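Local coordinates for insecticidal crystal protein Cry7Cal (Bacillus thuringiensis, PDB 5ZI1) that acts as an insecticidal crystal toxin active against the locust Locusta migratoria manilensis, and probably binds receptors of its insect host, at residues K51-D54 against L55-S58; T261-E265 against T266-D270. All coordinates share one frame; numbering follows the deposited sequence.

Contact 1: K51-D54 against L55-S58; sequences KQND and LWES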
ATOM      1  N   LYS A  51     -24.120   3.628  13.246  1.00 63.13           N
ATOM      2  CA  LYS A  51     -24.741   4.760  12.565  1.00 59.27           C
ATOM      3  C   LYS A  51     -24.295   6.095  13.150  1.00 60.42           C
ATOM      4  O   LYS A  51     -25.050   7.069  13.136  1.00 62.19           O
ATOM      5  CB  LYS A  51     -26.264   4.633  12.589  1.00 61.95           C
ATOM      6  CG  LYS A  51     -26.784   3.499  11.708  1.00 63.25           C
ATOM      7  CD  LYS A  51     -27.953   2.789  12.357  1.00 67.24           C
ATOM      8  CE  LYS A  51     -28.691   1.896  11.375  1.00 69.18           C
ATOM      9  NZ  LYS A  51     -29.683   2.694  10.598  1.00 75.44           N
ATOM     10  N   GLN A  52     -23.064   6.146  13.659  1.00 59.68           N
ATOM     11  CA  GLN A  52     -22.471   7.352  14.218  1.00 63.51           C
ATOM     12  C   GLN A  52     -21.270   7.776  13.383  1.00 61.54           C
ATOM     13  O   GLN A  52     -20.733   6.992  12.594  1.00 57.54           O
ATOM     14  CB  GLN A  52     -22.004   7.150  15.673  1.00 65.25           C
ATOM     15  CG  GLN A  52     -22.839   6.197  16.504  1.00 67.54           C
ATOM     16  CD  GLN A  52     -24.088   6.837  17.068  1.00 74.92           C
ATOM     17  OE1 GLN A  52     -24.493   7.924  16.651  1.00 75.45           O
ATOM     18  NE2 GLN A  52     -24.705   6.165  18.036  1.00 78.10           N
ATOM     19  N   ASN A  53     -20.840   9.025  13.595  1.00 59.00           N
ATOM     20  CA  ASN A  53     -19.699   9.558  12.860  0.59 56.17           C
ATOM     21  C   ASN A  53     -18.373   9.383  13.624  1.00 56.46           C
ATOM     22  O   ASN A  53     -17.391  10.057  13.307  1.00 53.24           O
ATOM     23  CB  ASN A  53     -19.931  11.034  12.498  0.59 57.71           C
ATOM     24  CG  ASN A  53     -20.868  11.235  11.262  0.59 58.43           C
ATOM     25  OD1 ASN A  53     -20.948  10.401  10.357  0.59 52.76           O
ATOM     26  ND2 ASN A  53     -21.559  12.367  11.237  0.59 57.36           N
ATOM     27  N   ASP A  54     -18.314   8.440  14.578  1.00 58.72           N
ATOM     28  CA  ASP A  54     -17.112   8.270  15.403  1.00 58.50           C
ATOM     29  C   ASP A  54     -15.845   8.079  14.570  1.00 55.63           C
ATOM     30  O   ASP A  54     -14.800   8.668  14.877  1.00 53.00           O
ATOM     31  CB  ASP A  54     -17.278   7.082  16.355  1.00 60.17           C
ATOM     32  CG  ASP A  54     -18.176   7.396  17.545  1.00 69.67           C
ATOM     33  OD1 ASP A  54     -18.722   8.516  17.615  1.00 72.31           O
ATOM     34  OD2 ASP A  54     -18.341   6.515  18.421  1.00 75.15           O
ATOM     35  N   LEU A  55     -15.917   7.260  13.511  1.00 54.61           N
ATOM     36  CA  LEU A  55     -14.720   6.968  12.722  1.00 50.29           C
ATOM     37  C   LEU A  55     -14.263   8.190  11.938  1.00 49.40           C
ATOM     38  O   LEU A  55     -13.059   8.456  11.836  1.00 49.55           O
ATOM     39  CB  LEU A  55     -14.971   5.789  11.779  1.00 48.56           C
ATOM     40  CG  LEU A  55     -13.707   5.184  11.157  1.00 47.87           C
ATOM     41  CD1 LEU A  55     -12.831   4.568  12.239  1.00 51.68           C
ATOM     42  CD2 LEU A  55     -14.039   4.141  10.105  1.00 45.09           C
ATOM     43  N   TRP A  56     -15.204   8.960  11.391  1.00 48.71           N
ATOM     44  CA  TRP A  56     -14.798  10.135  10.623  1.00 53.37           C
ATOM     45  C   TRP A  56     -14.215  11.214  11.525  1.00 54.38           C
ATOM     46  O   TRP A  56     -13.333  11.968  11.096  1.00 55.63           O
ATOM     47  CB  TRP A  56     -15.972  10.689   9.828  1.00 45.32           C
ATOM     48  CG  TRP A  56     -16.645   9.691   8.925  1.00 50.68           C
ATOM     49  CD1 TRP A  56     -17.659   8.845   9.261  1.00 52.76           C
ATOM     50  CD2 TRP A  56     -16.365   9.449   7.533  1.00 46.23           C
ATOM     51  NE1 TRP A  56     -18.022   8.083   8.175  1.00 46.44           N
ATOM     52  CE2 TRP A  56     -17.247   8.438   7.102  1.00 48.38           C
ATOM     53  CE3 TRP A  56     -15.461   9.995   6.612  1.00 46.82           C
ATOM     54  CZ2 TRP A  56     -17.270   7.970   5.773  1.00 48.92           C
ATOM     55  CZ3 TRP A  56     -15.482   9.517   5.280  1.00 47.94           C
ATOM     56  CH2 TRP A  56     -16.379   8.521   4.884  1.00 42.37           C
ATOM     57  N   GLU A  57     -14.689  11.308  12.770  1.00 55.17           N
ATOM     58  CA  GLU A  57     -14.024  12.184  13.731  1.00 54.29           C
ATOM     59  C   GLU A  57     -12.589  11.731  13.973  1.00 53.54           C
ATOM     60  O   GLU A  57     -11.665  12.554  13.995  1.00 55.49           O
ATOM     61  CB  GLU A  57     -14.798  12.222  15.047  1.00 58.70           C
ATOM     62  CG  GLU A  57     -16.181  12.866  14.987  1.00 62.04           C
ATOM     63  CD  GLU A  57     -17.007  12.580  16.250  1.00 73.22           C
ATOM     64  OE1 GLU A  57     -16.572  11.746  17.084  1.00 70.80           O
ATOM     65  OE2 GLU A  57     -18.089  13.188  16.414  1.00 77.89           O
ATOM     66  N   SER A  58     -12.379  10.424  14.149  1.00 52.19           N
ATOM     67  CA  SER A  58     -11.027   9.913  14.344  1.00 53.20           C
ATOM     68  C   SER A  58     -10.143  10.182  13.134  1.00 55.23           C
ATOM     69  O   SER A  58      -8.955  10.486  13.293  1.00 55.63           O
ATOM     70  CB  SER A  58     -11.063   8.415  14.634  1.00 55.86           C
ATOM     71  OG  SER A  58     -11.978   8.119  15.668  1.00 62.74           O
TER
HETATM   72  O   HOH W   1     -18.169   6.983  11.571  1.00 54.32           O
HETATM   73  O   HOH W   2     -19.764  11.089  17.687  1.00 72.13           O
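Asn53 and Glu57 meet at the first turn of helix 54-67, where the chain leaves the loop after helix 33-47 and enters the next helix of the delta-endotoxin N-terminal domain. Asn53 holds the N-cap position, yet its side chain makes no capping bond; the turn is closed by backbone bonds. Glu57 N gives its hydrogen to Asn53 O at 3.0 Å. One step on, Ser58 N binds Asp54 O at 3.1 Å. Water 1 serves the start of the helix, accepting from Leu55 N and donating to Gln52 O, and so ties an early helical N-H back to the loop.

The side-chain meetings split between two flanks. Toward the protein interior, in the conformer described, one of two deposited for Asn53, the amide stands almost perpendicular to the indole of Trp56, its OD1 3.8 Å from Trp56 CD1. In that same conformer OD1 also accepts a weak hydrogen bond from Trp48 NE1. The ring of Trp48 meets that of Trp56, while Leu83 of helix 73-101 and Val143 of helix 141-165 pack against the buried indole. Leu55 turns instead to Met13 and Ser16 of helix 13-26.

On the outer flank two acids come together. A chi1 of -66° sets Glu57 CG beside its backbone N, and the extended chain beyond carries the carboxylate back toward Asp54; the two carboxylate planes differ by 28°. Asp54 OD1 and Glu57 OE1 stay 3.9 Å apart, a nearness of like charges that is probably eased by water 2. This water donates to both groups, lying 2.8 Å from Asp54 OD1 and 3.0 Å from Glu57 OE2.

Contact 2: T261-E265 against T266-D270; sequences TGINE and TKYPD
A compact surface loop between strand 252-254 and helix 279-286 reverses through a type I beta turn at 265-268, so that Asp270 closes onto Gly262 and Asn264. Asp270 OD1 accepts from Gly262 N at 3.0 Å, on the syn side and 28° out of the carboxylate plane. The other oxygen, OD2, takes a weak bond from Asn264 ND2, 3.3 Å away, with the amide and carboxylate planes turned 72° apart. Two waters fill in the link: water 3 accepts from Asn264 ND2 and Asp270 N, while water 4 accepts from Asn264 N and donates to Tyr268 O and Asp270 OD1. Within the turn, Tyr268 N gives a weak hydrogen bond to Glu265 O.

Ile263 CG2, anti to the backbone N, reaches Tyr268 CB at 3.8 Å. Glu265 runs alongside Tyr268, its OE1 at the ring edge 3.8 Å from CD2, and Lys267 CG lies over one ring face. The polar ends find partners in other parts of the chain: Tyr268 OH bonds Asp310 OD2, and Glu265 OE2 forms a salt bridge with Lys402 NZ. Lys267 and Pro269 settle against strand 352-365, the former by backbone bonds to Lys365, the latter by side-chain contact with the same residue.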
ATOM      1  N   THR A 261      12.574   6.046  23.982  1.00 48.07           N
ATOM      2  CA  THR A 261      11.870   7.299  24.195  1.00 50.53           C
ATOM      3  C   THR A 261      11.058   7.193  25.479  1.00 54.09           C
ATOM      4  O   THR A 261      10.810   6.096  25.996  1.00 55.37           O
ATOM      5  CB  THR A 261      10.902   7.668  23.042  1.00 52.43           C
ATOM      6  OG1 THR A 261       9.841   6.704  22.986  1.00 51.45           O
ATOM      7  CG2 THR A 261      11.618   7.736  21.713  1.00 46.80           C
ATOM      8  N   GLY A 262      10.632   8.352  25.982  1.00 48.54           N
ATOM      9  CA  GLY A 262       9.667   8.407  27.057  1.00 54.89           C
ATOM     10  C   GLY A 262      10.224   8.387  28.472  1.00 55.91           C
ATOM     11  O   GLY A 262       9.451   8.585  29.415  1.00 57.30           O
ATOM     12  N   ILE A 263      11.520   8.145  28.662  1.00 53.71           N
ATOM     13  CA  ILE A 263      12.088   8.116  30.013  1.00 58.43           C
ATOM     14  C   ILE A 263      12.483   9.518  30.472  1.00 64.05           C
ATOM     15  O   ILE A 263      12.158   9.934  31.588  1.00 64.19           O
ATOM     16  CB  ILE A 263      13.292   7.145  30.074  1.00 58.29           C
ATOM     17  CG1 ILE A 263      12.948   5.788  29.455  1.00 50.20           C
ATOM     18  CG2 ILE A 263      13.740   6.940  31.509  1.00 57.58           C
ATOM     19  CD1 ILE A 263      11.751   5.131  30.067  1.00 55.90           C
ATOM     20  N   ASN A 264      13.176  10.252  29.598  1.00 64.07           N
ATOM     21  CA  ASN A 264      13.560  11.652  29.780  1.00 60.93           C
ATOM     22  C   ASN A 264      14.237  11.870  31.140  1.00 66.31           C
ATOM     23  O   ASN A 264      13.731  12.530  32.049  1.00 65.98           O
ATOM     24  CB  ASN A 264      12.348  12.561  29.553  1.00 63.91           C
ATOM     25  CG  ASN A 264      11.701  12.316  28.182  1.00 65.41           C
ATOM     26  OD1 ASN A 264      10.663  11.657  28.086  1.00 65.09           O
ATOM     27  ND2 ASN A 264      12.346  12.807  27.112  1.00 59.99           N
ATOM     28  N   GLU A 265      15.414  11.250  31.231  1.00 58.48           N
ATOM     29  CA  GLU A 265      16.412  11.497  32.258  1.00 59.97           C
ATOM     30  C   GLU A 265      17.748  11.634  31.550  1.00 56.69           C
ATOM     31  O   GLU A 265      17.952  11.055  30.480  1.00 57.86           O
ATOM     32  CB  GLU A 265      16.450  10.359  33.309  1.00 59.94           C
ATOM     33  CG  GLU A 265      15.179  10.290  34.137  1.00 62.57           C
ATOM     34  CD  GLU A 265      15.069   9.037  34.970  1.00 66.91           C
ATOM     35  OE1 GLU A 265      16.068   8.291  35.074  1.00 70.97           O
ATOM     36  OE2 GLU A 265      13.971   8.791  35.519  1.00 69.17           O
ATOM     37  N   THR A 266      18.656  12.419  32.133  1.00 57.76           N
ATOM     38  CA  THR A 266      19.891  12.731  31.419  1.00 57.39           C
ATOM     39  C   THR A 266      20.653  11.472  31.028  1.00 56.96           C
ATOM     40  O   THR A 266      21.373  11.474  30.024  1.00 62.99           O
ATOM     41  CB  THR A 266      20.787  13.648  32.252  1.00 57.57           C
ATOM     42  OG1 THR A 266      21.543  12.861  33.176  1.00 63.28           O
ATOM     43  CG2 THR A 266      19.958  14.660  33.014  1.00 58.81           C
ATOM     44  N   LYS A 267      20.493  10.382  31.786  1.00 53.72           N
ATOM     45  CA  LYS A 267      21.207   9.154  31.461  1.00 53.38           C
ATOM     46  C   LYS A 267      20.457   8.314  30.429  1.00 52.24           C
ATOM     47  O   LYS A 267      21.078   7.591  29.640  1.00 48.35           O
ATOM     48  CB  LYS A 267      21.438   8.342  32.733  1.00 51.26           C
ATOM     49  CG  LYS A 267      22.340   7.162  32.558  1.00 50.80           C
ATOM     50  CD  LYS A 267      23.067   6.853  33.862  1.00 54.51           C
ATOM     51  CE  LYS A 267      23.208   5.355  34.045  1.00 52.83           C
ATOM     52  NZ  LYS A 267      23.732   4.966  35.409  1.00 70.47           N
ATOM     53  N   TYR A 268      19.134   8.389  30.424  1.00 52.32           N
ATOM     54  CA  TYR A 268      18.304   7.627  29.498  1.00 53.81           C
ATOM     55  C   TYR A 268      17.538   8.577  28.571  1.00 46.02           C
ATOM     56  O   TYR A 268      16.308   8.648  28.619  1.00 49.70           O
ATOM     57  CB  TYR A 268      17.360   6.732  30.294  1.00 49.56           C
ATOM     58  CG  TYR A 268      18.087   5.831  31.271  1.00 55.55           C
ATOM     59  CD1 TYR A 268      18.864   4.776  30.816  1.00 54.48           C
ATOM     60  CD2 TYR A 268      18.005   6.037  32.650  1.00 55.78           C
ATOM     61  CE1 TYR A 268      19.539   3.955  31.685  1.00 49.64           C
ATOM     62  CE2 TYR A 268      18.673   5.213  33.535  1.00 55.09           C
ATOM     63  CZ  TYR A 268      19.438   4.174  33.047  1.00 56.35           C
ATOM     64  OH  TYR A 268      20.119   3.340  33.907  1.00 55.74           O
ATOM     65  N   PRO A 269      18.231   9.335  27.731  1.00 42.12           N
ATOM     66  CA  PRO A 269      17.521  10.299  26.876  1.00 53.74           C
ATOM     67  C   PRO A 269      16.785   9.600  25.740  1.00 49.17           C
ATOM     68  O   PRO A 269      17.006   8.421  25.443  1.00 46.26           O
ATOM     69  CB  PRO A 269      18.638  11.208  26.342  1.00 44.81           C
ATOM     70  CG  PRO A 269      19.842  10.309  26.304  1.00 50.77           C
ATOM     71  CD  PRO A 269      19.670   9.284  27.424  1.00 45.34           C
ATOM     72  N   ASP A 270      15.857  10.344  25.134  1.00 50.86           N
ATOM     73  CA  ASP A 270      15.292   9.935  23.851  1.00 47.67           C
ATOM     74  C   ASP A 270      16.393   9.792  22.807  1.00 47.23           C
ATOM     75  O   ASP A 270      17.364  10.552  22.780  1.00 50.13           O
ATOM     76  CB  ASP A 270      14.262  10.946  23.363  1.00 49.29           C
ATOM     77  CG  ASP A 270      13.000  10.957  24.203  1.00 53.41           C
ATOM     78  OD1 ASP A 270      12.847  10.074  25.064  1.00 52.23           O
ATOM     79  OD2 ASP A 270      12.151  11.853  23.990  1.00 53.42           O
TER
HETATM   80  O   HOH W   3      15.025  13.249  26.274  1.00 44.74           O
HETATM   81  O   HOH W   4      14.188   8.581  27.073  1.00 51.29           O

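Overall arrangement
Contact 1 and contact 2 belong to different parts of the three-domain toxin and follow one another along the chain. Residues 51-58 carry the chain from a loop into helix 54-67 of the N-terminal helical domain, whereas 261-270 form a loop in the second delta-endotoxin region, beside strand 352-365. Their centres are 36 Å apart and their nearest atoms about 21 Å, so they do not touch. Contact 2 lies farther out, its centre 34 Å from that of the chain against 23 Å for contact 1. The two also differ in construction: the first relies on helical backbone bonds and neighbouring helices, the second on an aspartate and waters joining the sides of a loop.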